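Local coordinates for N-acetyl-beta-D glucosaminidase (Rhizomucor miehei CAU432, PDB 4ZM6), which probably hydrolyses beta-N-acetylglucosaminides through its glycoside hydrolase family 3 region and acetylates glucosamine from acetyl-CoA through a GCN5-related region, at residues A[510-514]-A[515-519]; A[361-364]-A[365-369]; A[95-99]-A[100-104]. One frame throughout, in Å; residues are numbered along the deposited sequence.

Overall arrangement
Contact 3 is the buried one, starting helix 99-105 in the family 3 N-terminal region, whereas contacts 1 and 2 are only partly buried and lie nearer the bound acetyl-CoA. All three are local turns of chain with different places on their helices: contact 3 opens one, contact 2 runs along helix 357-368 and contact 1 closes helix 503-513. Contact 2 is the link between the others, touching contact 3 through Ser364 and Tyr368 and contact 1 through the Asp369-Arg511 salt bridge; contacts 1 and 3 stay about 8 Å apart at their nearest atoms. Chemistry follows place: apolar packing in contact 3, leucines and a serine-tyrosine pair in contact 2, salt bridges beside apolar packing in contact 1.

Contact 1 (A[510-514]-A[515-519]); sequences VRLIF and GEIET
The guanidinium of Arg511 has the methyl CD1 of Ile517 over one face, 3.0 Å above its plane and displaced toward the rim, while Glu516 OE2 sits at its edge and in plane. That edge contact is a salt bridge, Arg511 NE to Glu516 OE2 at 3.1 Å, nearly straight at the hydrogen (169°) and met almost along the C-O axis of the carboxylate. The two planes are nevertheless turned 60° apart, and the side chains cross at about a right angle. A bend of the arginine at chi3 (75°) turns the guanidinium back over Ile517. On the next helical position Leu512 CG packs against Ile517 CG2 at 4.0 Å, and its CD1 reaches Thr519 CB.

The backbone beneath is a Schellman motif ending helix 503-513. Glu516 N bonds to Arg511 O at 2.8 Å and Gly515 N to Leu512 O at 3.1 Å, with Gly515 at positive phi. A water donates to both Leu512 O and Ile517 O, joining the helix end to the chain that leaves it toward the acetyl-CoA-binding Arg520.

The stronger partner of Arg511 is Asp369, at NH1, and the main partner of Glu516 is Arg422 of helix 413-422, at OE1. Each charged group therefore has two oppositely charged partners, which probably keeps both ionised and fixes the rotation of the guanidinium.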
ATOM      1  N   VAL A 510      11.073  29.370 -23.120  1.00 43.27           N
ATOM      2  CA  VAL A 510      11.473  29.893 -24.422  1.00 44.27           C
ATOM      3  C   VAL A 510      12.252  28.843 -25.214  1.00 43.75           C
ATOM      4  O   VAL A 510      11.997  28.638 -26.401  1.00 41.89           O
ATOM      5  CB  VAL A 510      12.298  31.181 -24.281  1.00 45.28           C
ATOM      6  CG1 VAL A 510      12.946  31.558 -25.604  1.00 46.36           C
ATOM      7  CG2 VAL A 510      11.407  32.309 -23.784  1.00 45.61           C
ATOM      8  N   ARG A 511      13.186  28.171 -24.548  1.00 44.92           N
ATOM      9  CA  ARG A 511      13.932  27.073 -25.174  1.00 47.33           C
ATOM     10  C   ARG A 511      12.993  26.026 -25.781  1.00 47.09           C
ATOM     11  O   ARG A 511      13.229  25.533 -26.887  1.00 44.90           O
ATOM     12  CB  ARG A 511      14.857  26.401 -24.160  1.00 48.01           C
ATOM     13  CG  ARG A 511      15.930  27.318 -23.602  1.00 49.99           C
ATOM     14  CD  ARG A 511      17.026  26.521 -22.928  1.00 52.42           C
ATOM     15  NE  ARG A 511      17.890  25.883 -23.919  1.00 55.54           N
ATOM     16  CZ  ARG A 511      18.643  24.806 -23.698  1.00 57.62           C
ATOM     17  NH1 ARG A 511      18.650  24.210 -22.509  1.00 56.42           N
ATOM     18  NH2 ARG A 511      19.390  24.314 -24.684  1.00 58.89           N
ATOM     19  N   LEU A 512      11.925  25.711 -25.049  1.00 47.23           N
ATOM     20  CA  LEU A 512      10.921  24.756 -25.501  1.00 48.10           C
ATOM     21  C   LEU A 512      10.190  25.284 -26.729  1.00 47.87           C
ATOM     22  O   LEU A 512       9.984  24.548 -27.695  1.00 45.98           O
ATOM     23  CB  LEU A 512       9.908  24.474 -24.388  1.00 49.40           C
ATOM     24  CG  LEU A 512       9.476  23.020 -24.178  1.00 50.12           C
ATOM     25  CD1 LEU A 512       8.283  22.985 -23.234  1.00 50.68           C
ATOM     26  CD2 LEU A 512       9.144  22.328 -25.488  1.00 50.86           C
ATOM     27  N   ILE A 513       9.808  26.558 -26.681  1.00 48.91           N
ATOM     28  CA  ILE A 513       9.068  27.196 -27.775  1.00 49.71           C
ATOM     29  C   ILE A 513       9.884  27.225 -29.071  1.00 50.13           C
ATOM     30  O   ILE A 513       9.344  26.970 -30.148  1.00 52.93           O
ATOM     31  CB  ILE A 513       8.582  28.613 -27.366  1.00 50.79           C
ATOM     32  CG1 ILE A 513       7.416  28.488 -26.373  1.00 50.82           C
ATOM     33  CG2 ILE A 513       8.135  29.434 -28.573  1.00 49.99           C
ATOM     34  CD1 ILE A 513       7.103  29.758 -25.610  1.00 50.80           C
ATOM     35  N   PHE A 514      11.179  27.508 -28.969  1.00 49.83           N
ATOM     36  CA  PHE A 514      12.060  27.502 -30.143  1.00 49.12           C
ATOM     37  C   PHE A 514      12.663  26.128 -30.463  1.00 49.88           C
ATOM     38  O   PHE A 514      13.541  26.020 -31.314  1.00 52.29           O
ATOM     39  CB  PHE A 514      13.157  28.561 -29.993  1.00 48.22           C
ATOM     40  CG  PHE A 514      12.646  29.959 -30.148  1.00 47.85           C
ATOM     41  CD1 PHE A 514      12.071  30.615 -29.076  1.00 46.98           C
ATOM     42  CD2 PHE A 514      12.697  30.601 -31.377  1.00 47.70           C
ATOM     43  CE1 PHE A 514      11.576  31.895 -29.215  1.00 47.41           C
ATOM     44  CE2 PHE A 514      12.203  31.885 -31.525  1.00 47.83           C
ATOM     45  CZ  PHE A 514      11.643  32.535 -30.440  1.00 47.49           C
ATOM     46  N   GLY A 515      12.194  25.080 -29.794  1.00 49.39           N
ATOM     47  CA  GLY A 515      12.602  23.721 -30.126  1.00 50.03           C
ATOM     48  C   GLY A 515      14.030  23.344 -29.772  1.00 50.12           C
ATOM     49  O   GLY A 515      14.555  22.365 -30.293  1.00 53.26           O
ATOM     50  N   GLU A 516      14.654  24.106 -28.882  1.00 49.10           N
ATOM     51  CA  GLU A 516      16.010  23.812 -28.435  1.00 48.76           C
ATOM     52  C   GLU A 516      16.000  22.652 -27.459  1.00 50.13           C
ATOM     53  O   GLU A 516      16.984  21.936 -27.319  1.00 50.50           O
ATOM     54  CB  GLU A 516      16.610  25.030 -27.736  1.00 48.13           C
ATOM     55  CG  GLU A 516      16.769  26.246 -28.627  1.00 46.85           C
ATOM     56  CD  GLU A 516      17.282  27.453 -27.875  1.00 46.59           C
ATOM     57  OE1 GLU A 516      17.332  28.547 -28.483  1.00 47.24           O
ATOM     58  OE2 GLU A 516      17.629  27.311 -26.682  1.00 44.86           O
ATOM     59  N   ILE A 517      14.879  22.501 -26.771  1.00 54.24           N
ATOM     60  CA  ILE A 517      14.723  21.521 -25.717  1.00 56.35           C
ATOM     61  C   ILE A 517      13.416  20.803 -26.017  1.00 55.16           C
ATOM     62  O   ILE A 517      12.620  21.286 -26.819  1.00 53.83           O
ATOM     63  CB  ILE A 517      14.755  22.234 -24.333  1.00 60.62           C
ATOM     64  CG1 ILE A 517      15.759  21.554 -23.404  1.00 64.41           C
ATOM     65  CG2 ILE A 517      13.379  22.350 -23.678  1.00 60.54           C
ATOM     66  CD1 ILE A 517      17.194  21.651 -23.886  1.00 66.60           C
ATOM     67  N   GLU A 518      13.197  19.644 -25.411  1.00 56.81           N
ATOM     68  CA  GLU A 518      11.959  18.911 -25.659  1.00 60.22           C
ATOM     69  C   GLU A 518      11.270  18.557 -24.349  1.00 59.48           C
ATOM     70  O   GLU A 518      11.913  18.137 -23.392  1.00 57.35           O
ATOM     71  CB  GLU A 518      12.233  17.669 -26.510  1.00 63.16           C
ATOM     72  CG  GLU A 518      11.206  17.456 -27.621  1.00 66.47           C
ATOM     73  CD  GLU A 518      11.755  16.696 -28.823  1.00 70.24           C
ATOM     74  OE1 GLU A 518      12.914  16.944 -29.229  1.00 70.47           O
ATOM     75  OE2 GLU A 518      11.016  15.857 -29.381  1.00 73.72           O
ATOM     76  N   THR A 519       9.957  18.767 -24.307  1.00 61.98           N
ATOM     77  CA  THR A 519       9.182  18.504 -23.092  1.00 65.16           C
ATOM     78  C   THR A 519       9.364  17.054 -22.619  1.00 63.51           C
ATOM     79  O   THR A 519       9.054  16.105 -23.341  1.00 59.72           O
ATOM     80  CB  THR A 519       7.671  18.846 -23.261  1.00 65.86           C
ATOM     81  OG1 THR A 519       6.942  18.391 -22.114  1.00 66.35           O
ATOM     82  CG2 THR A 519       7.059  18.200 -24.513  1.00 67.80           C
TER
HETATM   83  O   HOH W   1      10.333  21.605 -28.433  1.00 51.75           O

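Contact 2 (A[361-364]-A[365-369]); sequences ATLS and KELYD
Ser364 carries OG opposite its backbone N (chi1 -176°), while the ring of Tyr368, one helical turn on, leans back beside its own N (chi1 -83°); together these put the hydroxyl at the ring edge, in the ring plane, with OG 3.2 Å from Tyr368 CD2. The same pairing of torsions joins the leucines: Leu363 swings out opposite its N and Leu367 folds back (chi1 -70°), so that Leu363 CG and Leu367 CD1 meet obliquely at 4.1 Å.

Regular helical bonds underlie both pairs, among them Leu367 N to Leu363 O at 2.8 Å and Tyr368 N to Ser364 O at 3.0 Å. On another side of the helix, Lys365 lays CD against Ala361 O and Glu366 passes CG beside Thr362 O, both carbonyls being already engaged by the backbone N of the same residue. The carboxylate of Glu366 goes on to a long, weak ion pair with Lys676, a residue that binds acetyl-CoA.

The polar ends of the buried pair are satisfied elsewhere in the same chain. Ser364 OG bonds to Tyr95 O and Leu367 packs on Ala110 and Val114 of helix 108-125, so a polar and an apolar contact join helix 357-368 to the family 3 N-terminal region, while Tyr368 OH bonds to Glu500 OE1 in the loop before helix 503-513.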
ATOM      1  N   ALA A 361      24.043  26.705  -9.577  1.00 59.12           N
ATOM      2  CA  ALA A 361      23.650  27.396 -10.798  1.00 56.34           C
ATOM      3  C   ALA A 361      23.516  26.411 -11.941  1.00 55.26           C
ATOM      4  O   ALA A 361      22.565  26.497 -12.708  1.00 55.16           O
ATOM      5  CB  ALA A 361      24.647  28.487 -11.157  1.00 56.11           C
ATOM      6  N   THR A 362      24.451  25.465 -12.049  1.00 55.83           N
ATOM      7  CA  THR A 362      24.420  24.512 -13.164  1.00 57.55           C
ATOM      8  C   THR A 362      23.360  23.435 -12.928  1.00 56.54           C
ATOM      9  O   THR A 362      22.888  22.809 -13.877  1.00 56.08           O
ATOM     10  CB  THR A 362      25.787  23.847 -13.453  1.00 58.83           C
ATOM     11  OG1 THR A 362      25.985  22.742 -12.568  1.00 58.83           O
ATOM     12  CG2 THR A 362      26.951  24.847 -13.316  1.00 60.15           C
ATOM     13  N   LEU A 363      22.989  23.221 -11.667  1.00 55.36           N
ATOM     14  CA  LEU A 363      21.870  22.343 -11.338  1.00 56.36           C
ATOM     15  C   LEU A 363      20.575  22.961 -11.857  1.00 56.50           C
ATOM     16  O   LEU A 363      19.767  22.283 -12.487  1.00 54.22           O
ATOM     17  CB  LEU A 363      21.785  22.110  -9.823  1.00 56.68           C
ATOM     18  CG  LEU A 363      20.712  21.133  -9.314  1.00 55.71           C
ATOM     19  CD1 LEU A 363      20.977  19.719  -9.804  1.00 56.29           C
ATOM     20  CD2 LEU A 363      20.627  21.162  -7.796  1.00 53.67           C
ATOM     21  N   SER A 364      20.399  24.252 -11.592  1.00 58.83           N
ATOM     22  CA  SER A 364      19.217  24.987 -12.030  1.00 61.32           C
ATOM     23  C   SER A 364      19.011  24.896 -13.542  1.00 63.86           C
ATOM     24  O   SER A 364      17.911  24.590 -13.994  1.00 64.21           O
ATOM     25  CB  SER A 364      19.311  26.453 -11.606  1.00 61.21           C
ATOM     26  OG  SER A 364      18.130  27.151 -11.959  1.00 63.57           O
ATOM     27  N   LYS A 365      20.064  25.160 -14.319  1.00 67.24           N
ATOM     28  CA  LYS A 365      19.995  25.032 -15.785  1.00 67.81           C
ATOM     29  C   LYS A 365      19.577  23.621 -16.187  1.00 65.15           C
ATOM     30  O   LYS A 365      18.701  23.444 -17.038  1.00 64.25           O
ATOM     31  CB  LYS A 365      21.343  25.348 -16.453  1.00 70.86           C
ATOM     32  CG  LYS A 365      21.633  26.823 -16.696  1.00 75.71           C
ATOM     33  CD  LYS A 365      22.345  27.477 -15.517  1.00 79.61           C
ATOM     34  CE  LYS A 365      22.899  28.854 -15.867  1.00 82.57           C
ATOM     35  NZ  LYS A 365      24.104  28.792 -16.746  1.00 84.03           N
ATOM     36  N   GLU A 366      20.219  22.629 -15.568  1.00 61.00           N
ATOM     37  CA  GLU A 366      19.982  21.221 -15.886  1.00 59.35           C
ATOM     38  C   GLU A 366      18.560  20.780 -15.560  1.00 54.81           C
ATOM     39  O   GLU A 366      17.930  20.082 -16.357  1.00 54.25           O
ATOM     40  CB  GLU A 366      20.985  20.326 -15.147  1.00 61.30           C
ATOM     41  CG  GLU A 366      22.381  20.346 -15.756  1.00 63.42           C
ATOM     42  CD  GLU A 366      23.451  19.722 -14.864  1.00 64.32           C
ATOM     43  OE1 GLU A 366      23.188  19.445 -13.669  1.00 61.67           O
ATOM     44  OE2 GLU A 366      24.573  19.513 -15.373  1.00 65.82           O
ATOM     45  N   LEU A 367      18.054  21.184 -14.400  1.00 50.79           N
ATOM     46  CA  LEU A 367      16.715  20.783 -13.988  1.00 51.03           C
ATOM     47  C   LEU A 367      15.642  21.469 -14.806  1.00 51.68           C
ATOM     48  O   LEU A 367      14.746  20.801 -15.323  1.00 53.45           O
ATOM     49  CB  LEU A 367      16.474  21.052 -12.500  1.00 50.18           C
ATOM     50  CG  LEU A 367      17.239  20.166 -11.510  1.00 50.07           C
ATOM     51  CD1 LEU A 367      16.737  20.426 -10.093  1.00 50.07           C
ATOM     52  CD2 LEU A 367      17.120  18.687 -11.864  1.00 49.00           C
ATOM     53  N   TYR A 368      15.733  22.790 -14.939  1.00 50.93           N
ATOM     54  CA  TYR A 368      14.666  23.562 -15.586  1.00 50.79           C
ATOM     55  C   TYR A 368      14.410  23.158 -17.036  1.00 53.63           C
ATOM     56  O   TYR A 368      13.299  23.328 -17.519  1.00 57.53           O
ATOM     57  CB  TYR A 368      14.908  25.072 -15.473  1.00 49.20           C
ATOM     58  CG  TYR A 368      14.439  25.664 -14.157  1.00 48.76           C
ATOM     59  CD1 TYR A 368      13.080  25.805 -13.880  1.00 48.21           C
ATOM     60  CD2 TYR A 368      15.346  26.084 -13.188  1.00 47.84           C
ATOM     61  CE1 TYR A 368      12.644  26.346 -12.680  1.00 46.62           C
ATOM     62  CE2 TYR A 368      14.917  26.627 -11.987  1.00 46.70           C
ATOM     63  CZ  TYR A 368      13.566  26.755 -11.738  1.00 45.87           C
ATOM     64  OH  TYR A 368      13.135  27.295 -10.547  1.00 45.22           O
ATOM     65  N   ASP A 369      15.411  22.603 -17.718  1.00 55.29           N
ATOM     66  CA  ASP A 369      15.212  22.051 -19.070  1.00 58.27           C
ATOM     67  C   ASP A 369      14.269  20.843 -19.096  1.00 61.86           C
ATOM     68  O   ASP A 369      13.783  20.447 -20.163  1.00 65.56           O
ATOM     69  CB  ASP A 369      16.550  21.630 -19.688  1.00 58.65           C
ATOM     70  CG  ASP A 369      17.417  22.807 -20.087  1.00 58.35           C
ATOM     71  OD1 ASP A 369      16.953  23.965 -20.017  1.00 62.82           O
ATOM     72  OD2 ASP A 369      18.574  22.574 -20.485  1.00 55.14           O
TER

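Contact 3 (A[95-99]-A[100-104]); sequences YLPGN and MALGA
Pro97 lies tightly against the first turn of helix 99-105, its CB 4.0 Å from Ala101 CB and 3.9 Å from Leu102 CG. Pro97 meets both side chains through CB alone, and the side chains of Ala101 and Leu102 start out toward it. Leu102 also brings CD1 to 3.5 Å from Pro97 O, its CG being set beside the backbone N (chi1 -71°), back toward the start of the helix. Ala101 CB adds a contact with Gly98 O.

Gly98 is the N-cap residue. Its carbonyl accepts Leu102 N at 3.0 Å, and Asn99 O accepts Gly103 N at 2.9 Å, the first two bonds of the helix. Gly98 has no side chain to cap with; its N donates to Glu500 OE2.

The looser side is made by Asn99 and Met100, whose side chains start away from the facing segment and take their neighbours elsewhere in the fold. Asn99 touches Tyr151 and Gln165, and Met100, its chain extended until a bend at chi3, touches Pro524. Even here the residues are buried, so the contrast is between tight local packing and packing against other elements, with no touching residue exposed to solvent. Leu102 belongs to both sides, since it also meets Met161 and Gln165 of helix 155-171 and Ala111 of helix 108-125.

The bend lies in the glycoside hydrolase family 3 N-terminal region, of the TIM-barrel clan, and leads from the chain after strand 76-79 into short helix 99-105. Apolar groups of Ala101 and Leu102 shield the carbonyl of Gly98, whose bond to Leu102 N satisfies it in that buried setting, while the Glu500 carboxylate at the N-terminal end would probably be stabilised by the helix dipole.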
ATOM      1  N   TYR A  95      17.826  30.216  -7.914  1.00 57.25           N
ATOM      2  CA  TYR A  95      16.480  29.791  -8.299  1.00 55.69           C
ATOM      3  C   TYR A  95      16.506  28.299  -8.623  1.00 54.81           C
ATOM      4  O   TYR A  95      17.110  27.885  -9.612  1.00 55.44           O
ATOM      5  CB  TYR A  95      15.978  30.557  -9.535  1.00 56.03           C
ATOM      6  CG  TYR A  95      15.589  31.993  -9.276  1.00 55.35           C
ATOM      7  CD1 TYR A  95      14.383  32.302  -8.661  1.00 56.39           C
ATOM      8  CD2 TYR A  95      16.420  33.046  -9.655  1.00 54.20           C
ATOM      9  CE1 TYR A  95      14.018  33.616  -8.415  1.00 57.14           C
ATOM     10  CE2 TYR A  95      16.064  34.361  -9.414  1.00 55.38           C
ATOM     11  CZ  TYR A  95      14.861  34.642  -8.794  1.00 56.83           C
ATOM     12  OH  TYR A  95      14.495  35.948  -8.545  1.00 58.26           O
ATOM     13  N   LEU A  96      15.863  27.492  -7.791  1.00 53.39           N
ATOM     14  CA  LEU A  96      15.680  26.073  -8.094  1.00 52.98           C
ATOM     15  C   LEU A  96      14.185  25.758  -8.117  1.00 51.02           C
ATOM     16  O   LEU A  96      13.399  26.427  -7.441  1.00 49.89           O
ATOM     17  CB  LEU A  96      16.409  25.196  -7.072  1.00 52.91           C
ATOM     18  CG  LEU A  96      17.933  25.358  -7.041  1.00 53.03           C
ATOM     19  CD1 LEU A  96      18.502  24.816  -5.737  1.00 53.70           C
ATOM     20  CD2 LEU A  96      18.586  24.691  -8.244  1.00 52.47           C
ATOM     21  N   PRO A  97      13.784  24.744  -8.902  1.00 50.54           N
ATOM     22  CA  PRO A  97      12.367  24.428  -9.116  1.00 50.74           C
ATOM     23  C   PRO A  97      11.530  24.330  -7.842  1.00 51.04           C
ATOM     24  O   PRO A  97      11.909  23.629  -6.905  1.00 52.07           O
ATOM     25  CB  PRO A  97      12.418  23.072  -9.813  1.00 50.42           C
ATOM     26  CG  PRO A  97      13.713  23.079 -10.539  1.00 50.77           C
ATOM     27  CD  PRO A  97      14.665  23.835  -9.661  1.00 50.63           C
ATOM     28  N   GLY A  98      10.406  25.042  -7.821  1.00 51.75           N
ATOM     29  CA  GLY A  98       9.419  24.927  -6.751  1.00 51.06           C
ATOM     30  C   GLY A  98       8.601  23.664  -6.896  1.00 50.44           C
ATOM     31  O   GLY A  98       8.824  22.868  -7.808  1.00 53.17           O
ATOM     32  N   ASN A  99       7.630  23.491  -6.014  1.00 48.65           N
ATOM     33  CA  ASN A  99       6.981  22.196  -5.865  1.00 48.77           C
ATOM     34  C   ASN A  99       6.341  21.610  -7.133  1.00 47.17           C
ATOM     35  O   ASN A  99       6.811  20.587  -7.620  1.00 49.03           O
ATOM     36  CB  ASN A  99       6.000  22.212  -4.682  1.00 50.04           C
ATOM     37  CG  ASN A  99       6.693  21.985  -3.336  1.00 50.00           C
ATOM     38  OD1 ASN A  99       7.902  22.198  -3.192  1.00 49.78           O
ATOM     39  ND2 ASN A  99       5.926  21.547  -2.345  1.00 49.71           N
ATOM     40  N   MET A 100       5.301  22.226  -7.686  1.00 46.00           N
ATOM     41  CA  MET A 100       4.635  21.612  -8.845  1.00 47.79           C
ATOM     42  C   MET A 100       5.589  21.454 -10.033  1.00 49.03           C
ATOM     43  O   MET A 100       5.451  20.523 -10.824  1.00 49.64           O
ATOM     44  CB  MET A 100       3.381  22.376  -9.278  1.00 48.90           C
ATOM     45  CG  MET A 100       2.481  21.557 -10.201  1.00 48.93           C
ATOM     46  SD  MET A 100       0.850  22.273 -10.517  1.00 51.13           S
ATOM     47  CE  MET A 100       0.115  22.197  -8.887  1.00 50.53           C
ATOM     48  N   ALA A 101       6.558  22.355 -10.157  1.00 51.04           N
ATOM     49  CA  ALA A 101       7.595  22.202 -11.170  1.00 51.67           C
ATOM     50  C   ALA A 101       8.240  20.833 -11.005  1.00 53.25           C
ATOM     51  O   ALA A 101       8.262  20.039 -11.944  1.00 56.30           O
ATOM     52  CB  ALA A 101       8.635  23.306 -11.052  1.00 52.27           C
ATOM     53  N   LEU A 102       8.729  20.560  -9.794  1.00 53.13           N
ATOM     54  CA  LEU A 102       9.320  19.260  -9.450  1.00 51.62           C
ATOM     55  C   LEU A 102       8.347  18.095  -9.672  1.00 52.01           C
ATOM     56  O   LEU A 102       8.749  17.034 -10.156  1.00 54.19           O
ATOM     57  CB  LEU A 102       9.811  19.251  -7.994  1.00 49.67           C
ATOM     58  CG  LEU A 102      11.050  20.092  -7.685  1.00 47.78           C
ATOM     59  CD1 LEU A 102      11.222  20.285  -6.186  1.00 46.57           C
ATOM     60  CD2 LEU A 102      12.296  19.467  -8.299  1.00 47.33           C
ATOM     61  N   GLY A 103       7.080  18.286  -9.312  1.00 50.03           N
ATOM     62  CA  GLY A 103       6.060  17.268  -9.556  1.00 50.85           C
ATOM     63  C   GLY A 103       5.951  16.912 -11.027  1.00 50.76           C
ATOM     64  O   GLY A 103       5.913  15.737 -11.397  1.00 52.03           O
ATOM     65  N   ALA A 104       5.908  17.939 -11.867  1.00 50.56           N
ATOM     66  CA  ALA A 104       5.865  17.763 -13.317  1.00 50.46           C
ATOM     67  C   ALA A 104       7.135  17.089 -13.829  1.00 48.88           C
ATOM     68  O   ALA A 104       7.080  16.254 -14.733  1.00 45.42           O
ATOM     69  CB  ALA A 104       5.675  19.111 -14.002  1.00 51.05           C
TER